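Local coordinates for alpha,alpha-trehalose-phosphate synthase (UDP-forming) (Burkholderia xenovorans, PDB 5V0T), which belongs to glycosyltransferase family 20 and has the two-domain GT-B architecture, with uridine-5'-diphosphate and 6-O-phosphono-alpha-D-glucopyranose bound in the model, at residues A[12-17]-A[45-50]; A[287-292]-A[329-334]; A[392-397]-A[433-438]. One frame throughout, in Å; residues are numbered along the deposited sequence.

Contact 1. Residues A[12-17]-A[45-50]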
loop_
_atom_site.group_PDB
_atom_site.type_symbol
_atom_site.label_atom_id
_atom_site.label_comp_id
_atom_site.label_asym_id
_atom_site.label_seq_id
_atom_site.Cartn_x
_atom_site.Cartn_y
_atom_site.Cartn_z
ATOM N N LEU A 12 -21.830 0.900 -7.809
ATOM C CA LEU A 12 -20.528 1.421 -7.418
ATOM C C LEU A 12 -19.552 1.290 -8.582
ATOM O O LEU A 12 -19.326 0.188 -9.090
ATOM C CB LEU A 12 -20.006 0.681 -6.188
ATOM C CG LEU A 12 -18.541 0.969 -5.814
ATOM C CD1 LEU A 12 -18.350 2.465 -5.544
ATOM C CD2 LEU A 12 -18.119 0.117 -4.627
ATOM N N ILE A 13 -19.000 2.415 -9.018
ATOM C CA ILE A 13 -17.957 2.453 -10.035
ATOM C C ILE A 13 -16.641 2.716 -9.323
ATOM O O ILE A 13 -16.426 3.808 -8.794
ATOM C CB ILE A 13 -18.216 3.542 -11.081
ATOM C CG1 ILE A 13 -19.669 3.518 -11.584
ATOM C CG2 ILE A 13 -17.178 3.434 -12.184
ATOM C CD1 ILE A 13 -20.037 2.341 -12.461
ATOM N N ILE A 14 -15.750 1.733 -9.321
ATOM C CA ILE A 14 -14.385 1.918 -8.840
ATOM C C ILE A 14 -13.510 2.380 -9.999
ATOM O O ILE A 14 -13.563 1.809 -11.097
ATOM C CB ILE A 14 -13.835 0.614 -8.239
ATOM C CG1 ILE A 14 -14.593 0.245 -6.961
ATOM C CG2 ILE A 14 -12.335 0.754 -7.985
ATOM C CD1 ILE A 14 -14.280 1.132 -5.780
ATOM N N VAL A 15 -12.696 3.407 -9.756
ATOM C CA VAL A 15 -11.728 3.920 -10.722
ATOM C C VAL A 15 -10.345 3.905 -10.073
ATOM O O VAL A 15 -10.151 4.512 -9.015
ATOM C CB VAL A 15 -12.079 5.345 -11.180
ATOM C CG1 VAL A 15 -11.056 5.843 -12.214
ATOM C CG2 VAL A 15 -13.510 5.418 -11.724
ATOM N N SER A 16 -9.384 3.240 -10.713
ATOM C CA SER A 16 -8.000 3.249 -10.243
ATOM C C SER A 16 -7.100 3.067 -11.446
ATOM O O SER A 16 -7.548 2.678 -12.522
ATOM C CB SER A 16 -7.732 2.136 -9.219
ATOM O OG SER A 16 -7.959 0.864 -9.832
ATOM N N ASN A 17 -5.814 3.344 -11.267
ATOM C CA ASN A 17 -4.887 3.041 -12.348
ATOM C C ASN A 17 -4.692 1.534 -12.464
ATOM O O ASN A 17 -5.014 0.927 -13.492
ATOM C CB ASN A 17 -3.539 3.728 -12.119
ATOM C CG ASN A 17 -2.623 3.573 -13.318
ATOM O OD1 ASN A 17 -2.942 4.036 -14.413
ATOM N ND2 ASN A 17 -1.499 2.891 -13.128
ATOM N N GLY A 45 -20.242 -4.404 -8.939
ATOM C CA GLY A 45 -20.088 -3.078 -9.504
ATOM C C GLY A 45 -19.168 -3.105 -10.700
ATOM O O GLY A 45 -19.008 -4.131 -11.362
ATOM N N MET A 46 -18.574 -1.955 -10.983
ATOM C CA MET A 46 -17.667 -1.795 -12.108
ATOM C C MET A 46 -16.302 -1.378 -11.594
ATOM O O MET A 46 -16.198 -0.569 -10.663
ATOM C CB MET A 46 -18.176 -0.746 -13.105
ATOM C CG MET A 46 -17.177 -0.387 -14.191
ATOM S SD MET A 46 -17.879 0.740 -15.426
ATOM C CE MET A 46 -18.954 -0.382 -16.313
ATOM N N TRP A 47 -15.261 -1.947 -12.196
ATOM C CA TRP A 47 -13.881 -1.554 -11.933
ATOM C C TRP A 47 -13.297 -1.057 -13.251
ATOM O O TRP A 47 -13.090 -1.841 -14.181
ATOM C CB TRP A 47 -13.076 -2.718 -11.349
ATOM C CG TRP A 47 -11.765 -2.285 -10.725
ATOM C CD1 TRP A 47 -11.135 -1.081 -10.879
ATOM C CD2 TRP A 47 -10.938 -3.059 -9.848
ATOM N NE1 TRP A 47 -9.960 -1.067 -10.159
ATOM C CE2 TRP A 47 -9.818 -2.271 -9.521
ATOM C CE3 TRP A 47 -11.028 -4.353 -9.331
ATOM C CZ2 TRP A 47 -8.802 -2.725 -8.677
ATOM C CZ3 TRP A 47 -10.022 -4.805 -8.489
ATOM C CH2 TRP A 47 -8.923 -3.992 -8.174
ATOM N N PHE A 48 -13.059 0.249 -13.329
ATOM C CA PHE A 48 -12.516 0.909 -14.507
ATOM C C PHE A 48 -11.072 1.315 -14.250
ATOM O O PHE A 48 -10.764 1.887 -13.197
ATOM C CB PHE A 48 -13.354 2.149 -14.851
ATOM C CG PHE A 48 -12.753 3.026 -15.913
ATOM C CD1 PHE A 48 -13.047 2.805 -17.248
ATOM C CD2 PHE A 48 -11.932 4.096 -15.573
ATOM C CE1 PHE A 48 -12.516 3.628 -18.237
ATOM C CE2 PHE A 48 -11.391 4.916 -16.549
ATOM C CZ PHE A 48 -11.684 4.684 -17.886
ATOM N N GLY A 49 -10.196 1.062 -15.221
ATOM C CA GLY A 49 -8.835 1.556 -15.097
ATOM C C GLY A 49 -7.927 1.042 -16.199
ATOM O O GLY A 49 -8.383 0.610 -17.258
ATOM N N TRP A 50 -6.630 1.129 -15.935
ATOM C CA TRP A 50 -5.614 0.709 -16.888
ATOM C C TRP A 50 -5.544 -0.815 -16.966
ATOM O O TRP A 50 -5.597 -1.508 -15.947
ATOM C CB TRP A 50 -4.265 1.304 -16.467
ATOM C CG TRP A 50 -3.070 0.959 -17.300
ATOM C CD1 TRP A 50 -2.988 0.900 -18.666
ATOM C CD2 TRP A 50 -1.766 0.650 -16.804
ATOM N NE1 TRP A 50 -1.703 0.566 -19.048
ATOM C CE2 TRP A 50 -0.935 0.413 -17.924
ATOM C CE3 TRP A 50 -1.217 0.550 -15.517
ATOM C CZ2 TRP A 50 0.421 0.086 -17.797
ATOM C CZ3 TRP A 50 0.139 0.227 -15.392
ATOM C CH2 TRP A 50 0.935 -0.015 -16.528
#

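Contact 2. Residues A[287-292]-A[329-334]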
loop_
_atom_site.group_PDB
_atom_site.type_symbol
_atom_site.label_atom_id
_atom_site.label_comp_id
_atom_site.label_asym_id
_atom_site.label_seq_id
_atom_site.Cartn_x
_atom_site.Cartn_y
_atom_site.Cartn_z
ATOM N N ARG A 287 16.406 -2.381 7.031
ATOM C CA ARG A 287 15.926 -3.668 7.522
ATOM C C ARG A 287 17.026 -4.728 7.482
ATOM O O ARG A 287 17.216 -5.490 8.443
ATOM C CB ARG A 287 14.735 -4.086 6.667
ATOM C CG ARG A 287 14.095 -5.335 7.088
ATOM C CD ARG A 287 12.892 -5.656 6.280
ATOM N NE ARG A 287 11.955 -4.542 6.128
ATOM C CZ ARG A 287 10.878 -4.635 5.366
ATOM N NH1 ARG A 287 10.669 -5.778 4.736
ATOM N NH2 ARG A 287 10.032 -3.607 5.214
ATOM N N PHE A 288 17.750 -4.804 6.363
ATOM C CA PHE A 288 18.861 -5.752 6.262
ATOM C C PHE A 288 19.965 -5.403 7.257
ATOM O O PHE A 288 20.543 -6.292 7.889
ATOM C CB PHE A 288 19.424 -5.779 4.834
ATOM C CG PHE A 288 18.611 -6.607 3.841
ATOM C CD1 PHE A 288 17.231 -6.729 3.954
ATOM C CD2 PHE A 288 19.251 -7.247 2.784
ATOM C CE1 PHE A 288 16.491 -7.473 3.029
ATOM C CE2 PHE A 288 18.528 -7.998 1.849
ATOM C CZ PHE A 288 17.137 -8.108 1.978
ATOM N N ARG A 289 20.274 -4.113 7.402
ATOM C CA ARG A 289 21.328 -3.698 8.325
ATOM C C ARG A 289 20.992 -4.031 9.776
ATOM O O ARG A 289 21.898 -4.317 10.569
ATOM C CB ARG A 289 21.608 -2.199 8.157
ATOM C CG ARG A 289 22.254 -1.907 6.811
ATOM C CD ARG A 289 22.611 -0.446 6.568
ATOM N NE ARG A 289 23.282 -0.358 5.274
ATOM C CZ ARG A 289 23.732 0.760 4.719
ATOM N NH1 ARG A 289 23.601 1.919 5.346
ATOM N NH2 ARG A 289 24.317 0.708 3.531
ATOM N N ALA A 290 19.714 -3.994 10.150
ATOM C CA ALA A 290 19.375 -4.341 11.528
ATOM C C ALA A 290 19.431 -5.848 11.761
ATOM O O ALA A 290 19.757 -6.282 12.870
ATOM C CB ALA A 290 17.992 -3.789 11.876
ATOM N N PHE A 291 19.127 -6.658 10.737
ATOM C CA PHE A 291 19.369 -8.091 10.854
ATOM C C PHE A 291 20.860 -8.375 10.956
ATOM O O PHE A 291 21.283 -9.228 11.740
ATOM C CB PHE A 291 18.753 -8.849 9.665
ATOM C CG PHE A 291 18.973 -10.360 9.718
ATOM C CD1 PHE A 291 18.426 -11.122 10.743
ATOM C CD2 PHE A 291 19.744 -11.009 8.752
ATOM C CE1 PHE A 291 18.629 -12.502 10.799
ATOM C CE2 PHE A 291 19.943 -12.393 8.792
ATOM C CZ PHE A 291 19.379 -13.147 9.817
ATOM N N GLU A 292 21.678 -7.670 10.171
ATOM C CA GLU A 292 23.124 -7.801 10.322
ATOM C C GLU A 292 23.584 -7.397 11.725
ATOM O O GLU A 292 24.439 -8.067 12.329
ATOM C CB GLU A 292 23.832 -6.958 9.255
ATOM C CG GLU A 292 25.348 -6.855 9.410
ATOM C CD GLU A 292 25.941 -5.949 8.339
ATOM O OE1 GLU A 292 26.989 -6.300 7.746
ATOM O OE2 GLU A 292 25.320 -4.904 8.065
ATOM N N GLU A 329 20.776 -5.554 -3.164
ATOM C CA GLU A 329 21.481 -6.774 -3.527
ATOM C C GLU A 329 22.908 -6.774 -2.987
ATOM O O GLU A 329 23.401 -7.813 -2.536
ATOM C CB GLU A 329 21.425 -6.952 -5.043
ATOM C CG GLU A 329 20.010 -7.396 -5.415
ATOM C CD GLU A 329 19.696 -7.437 -6.893
ATOM O OE1 GLU A 329 18.613 -7.978 -7.210
ATOM O OE2 GLU A 329 20.475 -6.917 -7.728
ATOM N N GLY A 330 23.575 -5.614 -2.995
ATOM C CA GLY A 330 24.886 -5.530 -2.377
ATOM C C GLY A 330 24.841 -5.751 -0.875
ATOM O O GLY A 330 25.753 -6.349 -0.305
ATOM N N GLU A 331 23.780 -5.266 -0.213
ATOM C CA GLU A 331 23.585 -5.533 1.214
ATOM C C GLU A 331 23.474 -7.029 1.485
ATOM O O GLU A 331 24.137 -7.559 2.382
ATOM C CB GLU A 331 22.327 -4.816 1.733
ATOM C CG GLU A 331 22.388 -3.300 1.662
ATOM C CD GLU A 331 23.356 -2.702 2.679
ATOM O OE1 GLU A 331 23.169 -2.936 3.889
ATOM O OE2 GLU A 331 24.309 -2.003 2.273
ATOM N N SER A 332 22.633 -7.728 0.724
ATOM C CA SER A 332 22.499 -9.161 0.947
ATOM C C SER A 332 23.834 -9.873 0.745
ATOM O O SER A 332 24.188 -10.761 1.532
ATOM C CB SER A 332 21.416 -9.750 0.040
ATOM O OG SER A 332 21.925 -10.035 -1.247
ATOM N N GLY A 333 24.614 -9.467 -0.265
ATOM C CA GLY A 333 25.905 -10.104 -0.491
ATOM C C GLY A 333 26.890 -9.863 0.641
ATOM O O GLY A 333 27.633 -10.771 1.042
ATOM N N ARG A 334 26.925 -8.639 1.165
ATOM C CA ARG A 334 27.845 -8.348 2.264
ATOM C C ARG A 334 27.479 -9.153 3.501
ATOM O O ARG A 334 28.337 -9.797 4.115
ATOM C CB ARG A 334 27.859 -6.854 2.608
ATOM C CG ARG A 334 28.825 -6.569 3.786
ATOM C CD ARG A 334 28.684 -5.168 4.389
ATOM N NE ARG A 334 27.422 -4.974 5.099
ATOM C CZ ARG A 334 26.388 -4.294 4.620
ATOM N NH1 ARG A 334 26.449 -3.719 3.418
ATOM N NH2 ARG A 334 25.295 -4.163 5.355
#

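Contact 3. Residues A[392-397]-A[433-438]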
loop_
_atom_site.group_PDB
_atom_site.type_symbol
_atom_site.label_atom_id
_atom_site.label_comp_id
_atom_site.label_asym_id
_atom_site.label_seq_id
_atom_site.Cartn_x
_atom_site.Cartn_y
_atom_site.Cartn_z
ATOM N N GLU A 392 -2.799 -20.615 18.612
ATOM C CA GLU A 392 -2.143 -21.466 19.598
ATOM C C GLU A 392 -0.644 -21.192 19.706
ATOM O O GLU A 392 -0.053 -21.475 20.753
ATOM C CB GLU A 392 -2.381 -22.936 19.253
ATOM C CG GLU A 392 -3.804 -23.370 19.468
ATOM C CD GLU A 392 -4.208 -23.238 20.915
ATOM O OE1 GLU A 392 -3.592 -23.923 21.761
ATOM O OE2 GLU A 392 -5.123 -22.437 21.208
ATOM N N ASN A 393 -0.021 -20.648 18.663
ATOM C CA ASN A 393 1.419 -20.394 18.676
ATOM C C ASN A 393 1.757 -19.267 17.698
ATOM O O ASN A 393 2.424 -19.498 16.684
ATOM C CB ASN A 393 2.170 -21.691 18.341
ATOM C CG ASN A 393 3.674 -21.592 18.555
ATOM O OD1 ASN A 393 4.179 -20.653 19.179
ATOM N ND2 ASN A 393 4.397 -22.583 18.049
ATOM N N PRO A 394 1.329 -18.035 17.967
ATOM C CA PRO A 394 1.495 -16.967 16.976
ATOM C C PRO A 394 2.873 -16.321 17.016
ATOM O O PRO A 394 3.503 -16.190 18.068
ATOM C CB PRO A 394 0.407 -15.958 17.367
ATOM C CG PRO A 394 0.267 -16.131 18.878
ATOM C CD PRO A 394 0.636 -17.577 19.188
ATOM N N GLY A 395 3.325 -15.898 15.837
ATOM C CA GLY A 395 4.535 -15.108 15.721
ATOM C C GLY A 395 4.324 -13.664 16.164
ATOM O O GLY A 395 3.249 -13.263 16.616
ATOM N N VAL A 396 5.388 -12.869 16.024
ATOM C CA VAL A 396 5.423 -11.488 16.496
ATOM C C VAL A 396 5.620 -10.559 15.305
ATOM O O VAL A 396 6.479 -10.804 14.451
ATOM C CB VAL A 396 6.546 -11.271 17.533
ATOM C CG1 VAL A 396 6.634 -9.807 17.929
ATOM C CG2 VAL A 396 6.330 -12.147 18.773
ATOM N N LEU A 397 4.850 -9.474 15.270
ATOM C CA LEU A 397 4.989 -8.450 14.241
ATOM C C LEU A 397 5.921 -7.345 14.730
ATOM O O LEU A 397 5.677 -6.736 15.778
ATOM C CB LEU A 397 3.627 -7.860 13.877
ATOM C CG LEU A 397 3.613 -6.699 12.864
ATOM C CD1 LEU A 397 4.106 -7.161 11.488
ATOM C CD2 LEU A 397 2.198 -6.124 12.757
ATOM N N MET A 433 10.238 -13.787 22.575
ATOM C CA MET A 433 9.035 -13.455 23.330
ATOM C C MET A 433 8.308 -14.722 23.796
ATOM O O MET A 433 8.112 -15.653 22.997
ATOM C CB MET A 433 8.098 -12.590 22.490
ATOM C CG MET A 433 6.995 -11.938 23.319
ATOM S SD MET A 433 5.886 -10.873 22.378
ATOM C CE MET A 433 6.987 -9.505 22.046
ATOM N N PRO A 434 7.900 -14.799 25.061
ATOM C CA PRO A 434 7.201 -15.997 25.542
ATOM C C PRO A 434 5.797 -16.109 24.959
ATOM O O PRO A 434 5.175 -15.122 24.557
ATOM C CB PRO A 434 7.163 -15.813 27.064
ATOM C CG PRO A 434 7.426 -14.407 27.308
ATOM C CD PRO A 434 8.180 -13.842 26.141
ATOM N N LEU A 435 5.300 -17.354 24.938
ATOM C CA LEU A 435 4.024 -17.673 24.300
ATOM C C LEU A 435 2.874 -16.809 24.814
ATOM O O LEU A 435 2.093 -16.268 24.025
ATOM C CB LEU A 435 3.698 -19.154 24.514
ATOM C CG LEU A 435 2.325 -19.603 23.996
ATOM C CD1 LEU A 435 2.276 -19.568 22.446
ATOM C CD2 LEU A 435 1.964 -20.984 24.517
ATOM N N ALA A 436 2.728 -16.700 26.136
ATOM C CA ALA A 436 1.577 -15.983 26.690
ATOM C C ALA A 436 1.510 -14.552 26.169
ATOM O O ALA A 436 0.427 -14.051 25.846
ATOM C CB ALA A 436 1.630 -15.989 28.219
ATOM N N GLU A 437 2.658 -13.882 26.059
ATOM C CA GLU A 437 2.645 -12.511 25.563
ATOM C C GLU A 437 2.437 -12.463 24.052
ATOM O O GLU A 437 1.735 -11.576 23.552
ATOM C CB GLU A 437 3.935 -11.783 25.954
ATOM C CG GLU A 437 3.901 -10.268 25.637
ATOM C CD GLU A 437 5.268 -9.592 25.714
ATOM O OE1 GLU A 437 6.229 -10.218 26.205
ATOM O OE2 GLU A 437 5.381 -8.422 25.275
ATOM N N ARG A 438 3.032 -13.406 23.305
ATOM C CA ARG A 438 2.740 -13.482 21.874
ATOM C C ARG A 438 1.248 -13.648 21.634
ATOM O O ARG A 438 0.683 -13.019 20.729
ATOM C CB ARG A 438 3.522 -14.625 21.213
ATOM C CG ARG A 438 5.026 -14.400 21.146
ATOM C CD ARG A 438 5.773 -15.477 20.352
ATOM N NE ARG A 438 6.085 -16.681 21.135
ATOM C CZ ARG A 438 5.515 -17.870 20.938
ATOM N NH1 ARG A 438 4.592 -18.032 19.994
ATOM N NH2 ARG A 438 5.870 -18.905 21.678
HETATM O O HOH W 1 5.350 -21.978 21.924
HETATM O O HOH W 2 2.171 -11.535 18.663
#

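Contact 1. Residues A[12-17]-A[45-50]
Backbone bonds set the register between Leu12–Ser16 and Gly45–Phe48. Met46 N donates to Leu12 O (3.0 Å), Met46 O accepts from Ile14 N, Phe48 N donates to Ile14 O and Phe48 O accepts from Ser16 N. The ladder and the 15° between the strand axes identify two parallel neighbours. Beyond it both segments turn a corner, at Asn17 and Gly49, where Trp50 N still reaches Asn17 O (2.9 Å).

Helix 31-43 joins the strands, which makes a beta-alpha-beta crossover at the start of a Rossmann-like domain of the GT-B fold. That helix covers the face bearing Ile14 and Trp47, touching them through Val36, Tyr37 and Leu40, while strand 135-139 bonds to the far edge of 12-16.

One polar side-chain bond crosses the pair. Ser16 OG takes the indole N-H of Trp47, with Trp47 NE1 and Ser16 OG 2.8 Å apart and OG in the ring plane, so the bond meets the ring at its edge. The same OG is also hydrogen-bonded to Arg18 O.

Apolar contacts occupy both faces of the sheet. Ile14 CG2, placed anti to the backbone N (CG1 at chi1 -67°), sits over the five-membered ring of Trp47 as a CH-pi contact, 3.9 Å from the centroid. On the face with Leu126, Ile13 CD1 packs alongside Met46 CB (3.7 Å), and Val15 CG1 touches the edge of Phe48 at CD2.

At the corner the Asn17 amide runs beside the Trp50 ring, Asn17 ND2 3.4 Å from Trp50 CE3 and the planes 21° apart. Asn17 OD1 is hydrogen-bonded to Tyr85 OH and Trp50 NE1 to Asp53 O; the Asn17 side chain lies about 5 Å from the bound 6-O-phosphono-alpha-D-glucopyranose.

Contact 2. Residues A[287-292]-A[329-334]
Glu331 lies between two arginines that grip its carboxylate from opposite faces. Arg289, from the other helix, approaches side-on: NE donates to Glu331 OE1 (2.9 Å) and NH2 to Glu331 OE2 (3.0 Å), with both oxygens close to the guanidinium plane. The two groups are nevertheless turned 54° against each other, so the nitrogens arrive from above the carboxylate plane. From its other face comes Arg334 of the same helix, end-on, with NH2 on Glu331 OE1 (2.9 Å) and NH1 on OE2. Each Glu331 oxygen thus accepts two charged donors, which fixes the rotation of the carboxylate. A bend in the glutamate chain at chi2 folds the group back between them.

Arg334 uses its remaining side on Glu292. Here the planes are only 28° apart, and NE and NH2 meet OE1 and OE2 on the syn side, though tilted from the carboxylate plane, NH2 more than NE; Arg334 NH2 to Glu292 OE2 is the shorter, 2.8 Å. Arg334 NH2 therefore serves both glutamates. The Arg289 and Arg334 guanidiniums are turned steeply against each other, Arg289 NE to Arg334 NH2 4.3 Å, and the carboxylates probably offset their mutual charge. Glu292 OE1 has a further salt bridge to Arg338.

Toward the sheet the contact turns apolar. Phe288 presents a ring edge to Ser332, Phe288 CE2 3.8 Å from Ser332 CB, and the ring continues inward onto Phe307 and Ile347.

The short helical segments run almost parallel, 10.1 Å and 10° apart. The four-residue salt-bridge network is this protein's own addition to a layout typical of Rossmann-like GT-B domains: neighbouring helices, here 284-297 and 319-339, each following a strand of the parallel sheet and packed on one side of it.

Contact 3. Residues A[392-397]-A[433-438]
This is a largely polar contact between a loop and the start of a helix, at the periphery of the Rossmann-like domain of the GT-B fold that carries the six-stranded parallel sheet: Arg438, in the first turn of helix 435-451, reaches across to the loop leading into strand 396-400, meeting it with the guanidinium edge. The strand lies between 368-371 and the edge strand 413-415; Val396 bonds through its backbone to His367 and Gly369, Leu397 to Leu413.

The polar character rests on the geometry at Arg438 NH1. It donates to Asn393 OD1 (2.8 Å) in the carbonyl plane of the amide, and to Pro394 O (2.9 Å) from above the carbonyl plane, while Pro394 O itself lies in the guanidinium plane. Asn393 extends its amide alongside the arginine, CG anti to the backbone N (chi1 -170°), and the two flat groups are turned 59° apart. On the arginine's own segment, Arg438 NE donates to Met433 O (2.9 Å), so bonds from NE and NH1 together restrict rotation of the guanidinium. The bend at chi3 (-83°) turns the group back toward Met433.

Val396 CG2 packs against the aliphatic stem of Arg438, 3.5 Å from Arg438 CG, and also meets Met433 SD at 3.8 Å. Leu435 CD1 touches Glu392 O and, more loosely, Pro394 CD, and Pro394 continues along the helix to Gln439 and His442.

Two waters extend the polar links. One receives a bond from Arg438 NH2 and donates to Asn393 OD1; the other donates to two backbone oxygens, Gly395 O and Arg438 O, at 2.9 Å each.

Overall arrangement
Contact 1 is the buried one, with eleven of its twelve touching residues enclosed, whereas contacts 2 and 3 are only partly buried. It lies in one Rossmann-like domain, on the opposite side of the chain's centre from the other two. The centres of contacts 1 and 2 are about 39 Å apart. Contacts 2 and 3 both belong to the domain of the six-stranded sheet, contact 2 between two helices against it, contact 3 where a loop enters one of its strands. Chemistry follows position: strand-to-strand backbone bonds and apolar faces in contact 1, paired charges between helices in contact 2, and a single arginine holding neutral oxygens, aided by waters, in contact 3.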